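Local coordinates for uncharacterized protein (Nostoc punctiforme, PDB 2R3S) that probably transfers a methyl group, as a putative O-methyltransferase with a Rossmann-like methyltransferase domain and a helix-turn-helix-type dimerisation domain, at residues L261-I273 with L323-K335. Residues are numbered along the deposited sequence; the frame is centred on the assembly and turned at random.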
ATOM      1  N   LEU A 261     -16.534 -27.280  29.408  1.00 40.86           N
ATOM      2  CA  LEU A 261     -17.868 -26.668  29.485  1.00 43.94           C
ATOM      3  C   LEU A 261     -18.772 -27.371  30.486  1.00 47.03           C
ATOM      4  O   LEU A 261     -18.643 -28.570  30.694  1.00 49.02           O
ATOM      5  CB  LEU A 261     -18.572 -26.670  28.120  1.00 43.87           C
ATOM      6  CG  LEU A 261     -18.134 -25.658  27.050  1.00 41.68           C
ATOM      7  CD1 LEU A 261     -18.745 -26.094  25.702  1.00 38.55           C
ATOM      8  CD2 LEU A 261     -18.528 -24.218  27.415  1.00 32.84           C
ATOM      9  N   ALA A 262     -19.691 -26.608  31.074  1.00 48.02           N
ATOM     10  CA  ALA A 262     -20.811 -27.145  31.840  1.00 50.92           C
ATOM     11  C   ALA A 262     -21.859 -27.762  30.916  1.00 53.91           C
ATOM     12  O   ALA A 262     -21.783 -27.640  29.695  1.00 56.04           O
ATOM     13  CB  ALA A 262     -21.463 -26.050  32.683  1.00 48.79           C
ATOM     14  N   VAL A 263     -22.863 -28.385  31.524  1.00 55.46           N
ATOM     15  CA  VAL A 263     -23.893 -29.127  30.805  1.00 55.62           C
ATOM     16  C   VAL A 263     -24.481 -28.337  29.654  1.00 55.93           C
ATOM     17  O   VAL A 263     -24.529 -28.826  28.530  1.00 58.51           O
ATOM     18  CB  VAL A 263     -25.031 -29.562  31.768  1.00 55.68           C
ATOM     19  CG1 VAL A 263     -26.232 -30.138  30.992  1.00 54.20           C
ATOM     20  CG2 VAL A 263     -24.490 -30.578  32.779  1.00 56.90           C
ATOM     21  N   GLU A 264     -24.919 -27.117  29.932  1.00 56.46           N
ATOM     22  CA  GLU A 264     -25.590 -26.280  28.928  1.00 57.24           C
ATOM     23  C   GLU A 264     -24.616 -25.184  28.386  1.00 55.48           C
ATOM     24  O   GLU A 264     -25.029 -24.066  28.048  1.00 55.01           O
ATOM     25  CB  GLU A 264     -26.846 -25.655  29.560  1.00 59.14           C
ATOM     26  CG  GLU A 264     -28.135 -25.954  28.853  1.00 63.02           C
ATOM     27  CD  GLU A 264     -28.648 -27.328  29.188  1.00 69.86           C
ATOM     28  OE2 GLU A 264     -29.156 -27.997  28.266  1.00 75.75           O
ATOM     29  N   GLY A 265     -23.334 -25.532  28.288  1.00 52.57           N
ATOM     30  CA  GLY A 265     -22.286 -24.578  27.948  1.00 51.95           C
ATOM     31  C   GLY A 265     -22.308 -24.107  26.505  1.00 50.77           C
ATOM     32  O   GLY A 265     -22.834 -24.792  25.621  1.00 49.14           O
ATOM     33  N   LYS A 266     -21.727 -22.928  26.277  1.00 49.88           N
ATOM     34  CA  LYS A 266     -21.739 -22.273  24.969  1.00 47.81           C
ATOM     35  C   LYS A 266     -20.377 -21.680  24.632  1.00 45.44           C
ATOM     36  O   LYS A 266     -19.708 -21.133  25.493  1.00 46.67           O
ATOM     37  CB  LYS A 266     -22.804 -21.181  24.954  1.00 47.31           C
ATOM     38  CG  LYS A 266     -24.153 -21.692  24.490  1.00 53.75           C
ATOM     39  CD  LYS A 266     -25.340 -20.855  24.951  1.00 58.12           C
ATOM     40  CE  LYS A 266     -26.276 -21.677  25.844  1.00 64.94           C
ATOM     41  NZ  LYS A 266     -27.474 -20.916  26.313  1.00 65.95           N
ATOM     42  N   VAL A 267     -19.973 -21.793  23.372  1.00 44.13           N
ATOM     43  CA  VAL A 267     -18.769 -21.136  22.856  1.00 42.24           C
ATOM     44  C   VAL A 267     -19.224 -19.988  21.944  1.00 40.04           C
ATOM     45  O   VAL A 267     -20.101 -20.186  21.109  1.00 37.63           O
ATOM     46  CB  VAL A 267     -17.916 -22.131  22.065  1.00 40.97           C
ATOM     47  CG1 VAL A 267     -16.640 -21.483  21.529  1.00 41.00           C
ATOM     48  CG2 VAL A 267     -17.594 -23.345  22.931  1.00 45.07           C
ATOM     49  N   ILE A 268     -18.660 -18.796  22.123  1.00 37.90           N
ATOM     50  CA  ILE A 268     -18.834 -17.685  21.169  1.00 36.41           C
ATOM     51  C   ILE A 268     -17.517 -17.406  20.439  1.00 36.02           C
ATOM     52  O   ILE A 268     -16.510 -17.043  21.062  1.00 34.75           O
ATOM     53  CB  ILE A 268     -19.266 -16.405  21.853  1.00 36.50           C
ATOM     54  CG1 ILE A 268     -20.586 -16.612  22.602  1.00 37.72           C
ATOM     55  CG2 ILE A 268     -19.427 -15.263  20.815  1.00 34.59           C
ATOM     56  CD1 ILE A 268     -21.253 -15.291  23.064  1.00 38.63           C
ATOM     57  N   VAL A 269     -17.522 -17.631  19.130  1.00 35.36           N
ATOM     58  CA  VAL A 269     -16.391 -17.282  18.260  1.00 35.25           C
ATOM     59  C   VAL A 269     -16.627 -15.893  17.682  1.00 35.07           C
ATOM     60  O   VAL A 269     -17.712 -15.591  17.212  1.00 35.31           O
ATOM     61  CB  VAL A 269     -16.180 -18.326  17.146  1.00 34.54           C
ATOM     62  CG1 VAL A 269     -15.043 -17.920  16.208  1.00 30.69           C
ATOM     63  CG2 VAL A 269     -15.894 -19.683  17.772  1.00 33.75           C
ATOM     64  N   PHE A 270     -15.620 -15.029  17.780  1.00 33.92           N
ATOM     65  CA  PHE A 270     -15.686 -13.688  17.203  1.00 33.18           C
ATOM     66  C   PHE A 270     -14.489 -13.590  16.262  1.00 33.45           C
ATOM     67  O   PHE A 270     -13.356 -13.744  16.688  1.00 31.03           O
ATOM     68  CB  PHE A 270     -15.664 -12.614  18.290  1.00 32.69           C
ATOM     69  CG  PHE A 270     -15.588 -11.207  17.755  1.00 35.31           C
ATOM     70  CD1 PHE A 270     -16.717 -10.566  17.287  1.00 38.79           C
ATOM     71  CD2 PHE A 270     -14.379 -10.513  17.728  1.00 37.37           C
ATOM     72  CE1 PHE A 270     -16.639  -9.252  16.787  1.00 38.70           C
ATOM     73  CE2 PHE A 270     -14.313  -9.216  17.230  1.00 32.93           C
ATOM     74  CZ  PHE A 270     -15.443  -8.597  16.765  1.00 34.67           C
ATOM     75  N   ASP A 271     -14.738 -13.401  14.968  1.00 32.84           N
ATOM     76  CA  ASP A 271     -13.678 -13.597  13.987  1.00 33.75           C
ATOM     77  C   ASP A 271     -14.088 -13.016  12.633  1.00 33.89           C
ATOM     78  O   ASP A 271     -15.181 -12.491  12.497  1.00 34.49           O
ATOM     79  CB  ASP A 271     -13.334 -15.100  13.886  1.00 32.97           C
ATOM     80  CG  ASP A 271     -11.829 -15.372  13.718  1.00 39.27           C
ATOM     81  OD1 ASP A 271     -11.203 -14.805  12.786  1.00 35.71           O
ATOM     82  OD2 ASP A 271     -11.282 -16.185  14.515  1.00 35.25           O
ATOM     83  N   PHE A 272     -13.172 -13.072  11.668  1.00 34.86           N
ATOM     84  CA  PHE A 272     -13.439 -12.687  10.289  1.00 36.75           C
ATOM     85  C   PHE A 272     -13.976 -13.911   9.574  1.00 36.51           C
ATOM     86  O   PHE A 272     -13.230 -14.878   9.367  1.00 36.08           O
ATOM     87  CB  PHE A 272     -12.149 -12.258   9.572  1.00 37.75           C
ATOM     88  CG  PHE A 272     -11.600 -10.961  10.044  1.00 37.80           C
ATOM     89  CD1 PHE A 272     -12.191  -9.774   9.673  1.00 42.54           C
ATOM     90  CD2 PHE A 272     -10.493 -10.920  10.868  1.00 40.48           C
ATOM     91  CE1 PHE A 272     -11.679  -8.558  10.116  1.00 43.25           C
ATOM     92  CE2 PHE A 272      -9.990  -9.717  11.313  1.00 42.92           C
ATOM     93  CZ  PHE A 272     -10.593  -8.533  10.933  1.00 42.07           C
ATOM     94  N   ILE A 273     -15.258 -13.888   9.227  1.00 34.28           N
ATOM     95  CA  ILE A 273     -15.879 -15.050   8.593  1.00 36.74           C
ATOM     96  C   ILE A 273     -16.371 -14.638   7.209  1.00 36.29           C
ATOM     97  O   ILE A 273     -17.451 -14.082   7.065  1.00 38.70           O
ATOM     98  CB  ILE A 273     -17.033 -15.654   9.447  1.00 36.24           C
ATOM     99  CG1 ILE A 273     -16.569 -15.881  10.899  1.00 36.88           C
ATOM    100  CG2 ILE A 273     -17.477 -16.976   8.843  1.00 34.88           C
ATOM    101  CD1 ILE A 273     -17.711 -16.170  11.889  1.00 35.14           C
ATOM    102  N   LEU A 323     -23.985 -10.104  12.798  1.00 66.01           N
ATOM    103  CA  LEU A 323     -23.759  -8.822  13.472  1.00 66.77           C
ATOM    104  C   LEU A 323     -23.470  -7.682  12.474  1.00 66.15           C
ATOM    105  O   LEU A 323     -22.327  -7.213  12.377  1.00 62.81           O
ATOM    106  CB  LEU A 323     -22.640  -8.922  14.522  1.00 66.87           C
ATOM    107  CG  LEU A 323     -22.938  -9.575  15.873  1.00 69.27           C
ATOM    108  CD1 LEU A 323     -21.939  -9.038  16.914  1.00 67.15           C
ATOM    109  CD2 LEU A 323     -24.385  -9.338  16.326  1.00 67.48           C
ATOM    110  N   PRO A 324     -24.519  -7.232  11.743  1.00 66.39           N
ATOM    111  CA  PRO A 324     -24.383  -6.176  10.737  1.00 66.62           C
ATOM    112  C   PRO A 324     -23.929  -4.811  11.296  1.00 65.77           C
ATOM    113  O   PRO A 324     -23.427  -3.991  10.538  1.00 66.05           O
ATOM    114  CB  PRO A 324     -25.792  -6.063  10.120  1.00 66.28           C
ATOM    115  CG  PRO A 324     -26.582  -7.187  10.644  1.00 65.78           C
ATOM    116  CD  PRO A 324     -25.916  -7.705  11.859  1.00 66.16           C
ATOM    117  N   THR A 325     -24.119  -4.569  12.590  1.00 64.98           N
ATOM    118  CA  THR A 325     -23.627  -3.346  13.223  1.00 65.63           C
ATOM    119  C   THR A 325     -22.098  -3.304  13.357  1.00 65.38           C
ATOM    120  O   THR A 325     -21.537  -2.231  13.560  1.00 66.12           O
ATOM    121  CB  THR A 325     -24.236  -3.150  14.628  1.00 65.82           C
ATOM    122  OG1 THR A 325     -24.172  -4.388  15.345  1.00 67.47           O
ATOM    123  CG2 THR A 325     -25.696  -2.675  14.545  1.00 63.92           C
ATOM    124  N   THR A 326     -21.429  -4.451  13.240  1.00 65.14           N
ATOM    125  CA  THR A 326     -19.974  -4.531  13.453  1.00 65.76           C
ATOM    126  C   THR A 326     -19.227  -5.272  12.322  1.00 64.87           C
ATOM    127  O   THR A 326     -19.818  -6.101  11.623  1.00 64.81           O
ATOM    128  CB  THR A 326     -19.646  -5.212  14.809  1.00 66.65           C
ATOM    129  OG1 THR A 326     -18.280  -4.957  15.156  1.00 65.19           O
ATOM    130  CG2 THR A 326     -19.875  -6.722  14.733  1.00 65.80           C
ATOM    131  N   GLN A 327     -17.929  -4.978  12.177  1.00 62.76           N
ATOM    132  CA  GLN A 327     -17.103  -5.464  11.049  1.00 62.00           C
ATOM    133  C   GLN A 327     -16.935  -6.985  10.999  1.00 60.54           C
ATOM    134  O   GLN A 327     -16.911  -7.578   9.921  1.00 61.65           O
ATOM    135  CB  GLN A 327     -15.709  -4.812  11.061  1.00 62.28           C
ATOM    136  CG  GLN A 327     -14.680  -5.484  10.117  1.00 63.26           C
ATOM    137  CD  GLN A 327     -13.281  -4.904  10.222  1.00 61.57           C
ATOM    138  OE1 GLN A 327     -12.873  -4.410  11.270  1.00 71.58           O
ATOM    139  NE2 GLN A 327     -12.535  -4.977   9.137  1.00 56.57           N
ATOM    140  N   GLN A 328     -16.779  -7.616  12.155  1.00 58.28           N
ATOM    141  CA  GLN A 328     -16.531  -9.060  12.194  1.00 54.79           C
ATOM    142  C   GLN A 328     -17.818  -9.819  12.532  1.00 51.39           C
ATOM    143  O   GLN A 328     -18.859  -9.210  12.784  1.00 50.45           O
ATOM    144  CB  GLN A 328     -15.398  -9.366  13.169  1.00 55.34           C
ATOM    145  CG  GLN A 328     -14.187  -8.438  13.003  1.00 52.41           C
ATOM    146  CD  GLN A 328     -12.971  -8.931  13.758  1.00 51.42           C
ATOM    147  OE1 GLN A 328     -12.314  -8.174  14.470  1.00 51.72           O
ATOM    148  NE2 GLN A 328     -12.665 -10.203  13.603  1.00 43.58           N
ATOM    149  N   GLN A 329     -17.746 -11.145  12.510  1.00 49.87           N
ATOM    150  CA  GLN A 329     -18.937 -12.000  12.600  1.00 50.19           C
ATOM    151  C   GLN A 329     -18.840 -12.911  13.831  1.00 49.05           C
ATOM    152  O   GLN A 329     -17.726 -13.152  14.323  1.00 46.85           O
ATOM    153  CB  GLN A 329     -19.062 -12.843  11.325  1.00 50.48           C
ATOM    154  CG  GLN A 329     -19.306 -12.048  10.025  1.00 51.85           C
ATOM    155  CD  GLN A 329     -18.036 -11.394   9.405  1.00 55.48           C
ATOM    156  OE1 GLN A 329     -16.905 -11.882   9.532  1.00 41.52           O
ATOM    157  NE2 GLN A 329     -18.249 -10.291   8.708  1.00 54.15           N
ATOM    158  N   VAL A 330     -19.990 -13.399  14.323  1.00 46.77           N
ATOM    159  CA  VAL A 330     -20.039 -14.318  15.494  1.00 44.59           C
ATOM    160  C   VAL A 330     -20.618 -15.717  15.152  1.00 42.22           C
ATOM    161  O   VAL A 330     -21.556 -15.822  14.380  1.00 41.35           O
ATOM    162  CB  VAL A 330     -20.787 -13.675  16.700  1.00 45.72           C
ATOM    163  CG1 VAL A 330     -21.165 -14.715  17.712  1.00 40.65           C
ATOM    164  CG2 VAL A 330     -19.938 -12.580  17.373  1.00 39.74           C
ATOM    165  N   ILE A 331     -20.002 -16.783  15.674  1.00 39.23           N
ATOM    166  CA  ILE A 331     -20.589 -18.130  15.700  1.00 37.54           C
ATOM    167  C   ILE A 331     -20.855 -18.539  17.155  1.00 39.31           C
ATOM    168  O   ILE A 331     -19.938 -18.521  17.968  1.00 42.82           O
ATOM    169  CB  ILE A 331     -19.647 -19.175  15.069  1.00 37.80           C
ATOM    170  CG1 ILE A 331     -19.480 -18.905  13.582  1.00 34.44           C
ATOM    171  CG2 ILE A 331     -20.160 -20.594  15.264  1.00 35.05           C
ATOM    172  CD1 ILE A 331     -18.375 -19.690  12.966  1.00 33.63           C
ATOM    173  N   VAL A 332     -22.096 -18.885  17.493  1.00 37.36           N
ATOM    174  CA  VAL A 332     -22.401 -19.525  18.776  1.00 36.65           C
ATOM    175  C   VAL A 332     -22.498 -21.034  18.582  1.00 39.46           C
ATOM    176  O   VAL A 332     -23.248 -21.497  17.715  1.00 40.02           O
ATOM    177  CB  VAL A 332     -23.693 -19.010  19.381  1.00 37.77           C
ATOM    178  CG1 VAL A 332     -23.973 -19.706  20.710  1.00 30.43           C
ATOM    179  CG2 VAL A 332     -23.611 -17.471  19.547  1.00 33.81           C
ATOM    180  N   ALA A 333     -21.696 -21.783  19.342  1.00 39.83           N
ATOM    181  CA  ALA A 333     -21.739 -23.243  19.376  1.00 40.62           C
ATOM    182  C   ALA A 333     -22.343 -23.691  20.707  1.00 43.27           C
ATOM    183  O   ALA A 333     -22.167 -23.023  21.721  1.00 42.13           O
ATOM    184  CB  ALA A 333     -20.384 -23.837  19.200  1.00 37.00           C
ATOM    185  N   TYR A 334     -23.061 -24.819  20.669  1.00 45.16           N
ATOM    186  CA  TYR A 334     -23.775 -25.385  21.819  1.00 45.86           C
ATOM    187  C   TYR A 334     -23.217 -26.765  22.034  1.00 46.39           C
ATOM    188  O   TYR A 334     -23.050 -27.527  21.075  1.00 45.58           O
ATOM    189  CB  TYR A 334     -25.276 -25.473  21.536  1.00 45.75           C
ATOM    190  CG  TYR A 334     -25.879 -24.129  21.268  1.00 46.36           C
ATOM    191  CD1 TYR A 334     -25.802 -23.545  19.999  1.00 50.49           C
ATOM    192  CD2 TYR A 334     -26.496 -23.412  22.284  1.00 48.81           C
ATOM    193  CE1 TYR A 334     -26.346 -22.263  19.743  1.00 49.99           C
ATOM    194  CE2 TYR A 334     -27.038 -22.153  22.056  1.00 50.69           C
ATOM    195  CZ  TYR A 334     -26.968 -21.579  20.778  1.00 51.89           C
ATOM    196  OH  TYR A 334     -27.526 -20.322  20.557  1.00 53.01           O
ATOM    197  N   LYS A 335     -22.907 -27.078  23.287  1.00 48.90           N
ATOM    198  CA  LYS A 335     -22.303 -28.371  23.653  1.00 49.40           C
ATOM    199  C   LYS A 335     -23.200 -29.522  23.193  1.00 50.17           C
ATOM    200  O   LYS A 335     -24.431 -29.367  23.172  1.00 50.71           O
ATOM    201  CB  LYS A 335     -22.099 -28.447  25.183  1.00 48.89           C
ATOM    202  CG  LYS A 335     -21.033 -29.427  25.631  1.00 48.00           C
ATOM    203  CD  LYS A 335     -21.107 -29.677  27.139  1.00 48.81           C
ATOM    204  CE  LYS A 335     -19.941 -30.511  27.618  1.00 50.04           C
ATOM    205  NZ  LYS A 335     -19.975 -30.653  29.084  1.00 58.29           N
ATOM    206  OXT LYS A 335     -22.726 -30.610  22.825  1.00 52.43           O
TER
HETATM  207  O   HOH W   1     -25.273 -25.698  25.159  1.00 55.13           O
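Strands 265-271 and 329-334 run antiparallel at 163°, and their hydrogen-bonded pairs Val267–Ala333, Val269–Ile331 and Asp271–Gln329 each exchange two backbone bonds. Beta-branched residues, which favour extended backbone, fill the middle: Ile268 CG2 meets Val330 CG1 at 3.6 Å on one face, and Val269 packs on Ile331 on the other. Near the strand ends side chains add to the backbone bonds. Gln328 is wedged between two phenylalanines, its flat amide suiting it to stacking. With planes only 11° apart, it lies over the Phe272 ring, NE2 3.6 Å from Phe272 CE2; CG also sits over that face, while CB makes an off-centre CH-pi contact with the Phe270 ring. NE2 donates a hydrogen bond to Asn240 OD1. Were Phe272 replaced by an alanine, the amide would probably lose its stacking partner and be steered mainly by its hydrogen bonds. Gln329 bends at chi2 (80°), which brings OE1 within 2.6 Å of Ile273 N and prolongs the pairing, while Ile273 CD1 packs against Gln329 CB and the Ile331 side chain. At the far end Lys335 N bonds Gly265 O (3.3 Å), and its long, extended side chain spans the turn 262-265, NZ donating to Leu261 O (3.0 Å) from above the carbonyl plane. Strand 329-334 is the reversed strand, inserted between 265-271 and outermost 317-321, characteristic of the class I methyltransferase sheet (order 3-2-1-4-5-7-6). Helix 149-159 covers Ile268 and Phe270, whereas Phe310 and Tyr306 of helix 303-312 pack over Val269, Ile331 and Ala333 on the opposite face.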